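Nucleoprotein (Rift valley fever virus, PDB 3OV9) encapsidates the viral genomic RNA, binding single-stranded nucleic acid with high affinity and assembling into ring-shaped hexamers needed to form the nucleocapsid. Local coordinates at residues K229-A232 with A233-A236. Numbering follows the deposited sequence.
Sequences KPSA and AVMA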
loop_
_atom_site.group_PDB
_atom_site.type_symbol
_atom_site.label_atom_id
_atom_site.label_comp_id
_atom_site.label_asym_id
_atom_site.label_seq_id
_atom_site.Cartn_x
_atom_site.Cartn_y
_atom_site.Cartn_z
ATOM N N LYS A 229 49.587 -9.821 -13.197
ATOM C CA LYS A 229 48.636 -10.145 -14.254
ATOM C C LYS A 229 47.666 -11.221 -13.770
ATOM O O LYS A 229 48.098 -12.288 -13.333
ATOM C CB LYS A 229 49.368 -10.616 -15.518
ATOM C CG LYS A 229 48.465 -10.817 -16.732
ATOM C CD LYS A 229 49.263 -11.234 -17.954
ATOM C CE LYS A 229 48.409 -11.182 -19.209
ATOM N NZ LYS A 229 49.217 -11.406 -20.441
ATOM N N PRO A 230 46.351 -10.943 -13.850
ATOM C CA PRO A 230 45.328 -11.879 -13.381
ATOM C C PRO A 230 45.360 -13.211 -14.120
ATOM O O PRO A 230 45.753 -13.268 -15.290
ATOM C CB PRO A 230 44.019 -11.149 -13.692
ATOM C CG PRO A 230 44.388 -9.717 -13.737
ATOM C CD PRO A 230 45.748 -9.696 -14.348
ATOM N N SER A 231 44.938 -14.265 -13.425
ATOM C CA SER A 231 44.863 -15.609 -13.986
ATOM C C SER A 231 43.758 -15.714 -15.035
ATOM O O SER A 231 42.891 -14.842 -15.127
ATOM C CB SER A 231 44.606 -16.626 -12.872
ATOM O OG SER A 231 43.290 -16.486 -12.364
ATOM N N ALA A 232 43.792 -16.797 -15.808
ATOM C CA ALA A 232 42.769 -17.077 -16.813
ATOM C C ALA A 232 41.360 -17.107 -16.214
ATOM O O ALA A 232 40.429 -16.547 -16.792
ATOM C CB ALA A 232 43.076 -18.388 -17.530
ATOM N N ALA A 233 41.224 -17.744 -15.052
ATOM C CA ALA A 233 39.944 -17.841 -14.343
ATOM C C ALA A 233 39.403 -16.480 -13.913
ATOM O O ALA A 233 38.195 -16.248 -13.959
ATOM C CB ALA A 233 40.072 -18.768 -13.141
ATOM N N VAL A 234 40.299 -15.588 -13.490
ATOM C CA VAL A 234 39.915 -14.225 -13.123
ATOM C C VAL A 234 39.422 -13.455 -14.352
ATOM O O VAL A 234 38.383 -12.798 -14.297
ATOM C CB VAL A 234 41.066 -13.469 -12.399
ATOM C CG1 VAL A 234 40.733 -11.989 -12.233
ATOM C CG2 VAL A 234 41.332 -14.097 -11.036
ATOM N N MET A 235 40.156 -13.561 -15.462
ATOM C CA MET A 235 39.777 -12.893 -16.709
ATOM C C MET A 235 38.417 -13.377 -17.208
ATOM O O MET A 235 37.584 -12.573 -17.635
ATOM C CB MET A 235 40.846 -13.080 -17.794
ATOM C CG MET A 235 42.209 -12.452 -17.470
ATOM S SD MET A 235 42.178 -10.695 -17.031
ATOM C CE MET A 235 41.695 -9.938 -18.581
ATOM N N ALA A 236 38.198 -14.689 -17.132
ATOM C CA ALA A 236 36.915 -15.290 -17.498
ATOM C C ALA A 236 35.762 -14.729 -16.662
ATOM O O ALA A 236 34.699 -14.403 -17.196
ATOM C CB ALA A 236 36.983 -16.804 -17.367
#
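P230, the last residue before the N-cap, sets its ring atom CB against two side chains of the first helical turn. This CB meets the methyl CG1 of V234 at 3.7 Å and the sulfur SD of M235 at 3.8 Å, so a single carbon serves both neighbours. V234 can offer CG1 here because that methyl stands trans to its own backbone N (chi1 171°). M235 reaches the ring by bending: the turn at chi2 (-54°) brings SD to the proline, and the further bend at chi3 turns CE away from it, the two side chains running askew to each other. Helix 159-180 packs against this apolar patch, through Y161 against P230, A168 against V234 and A164 against M235. S231 follows as the N-cap of helix 232-243, the C-terminal helix of the nucleoprotein. Its hydroxyl is folded back over the helix start, where OG takes a weak hydrogen bond from the backbone N of V234 at 3.3 Å, one of the amides at the helix start, the usual target of an N-cap side chain. The same OG lies 3.4 Å from V234 CG2, the methyl beside that amide. S231 O opens the helical bonding, accepting from M235 N at 3.0 Å with the donor in the carbonyl plane. CG of M235 passes 3.4 Å from this oxygen as well. A232 adds the next i to i+4 bond, its O receiving A236 N at 2.9 Å from 19° off the carbonyl plane, while A236 CB comes within 3.5 Å of the same oxygen.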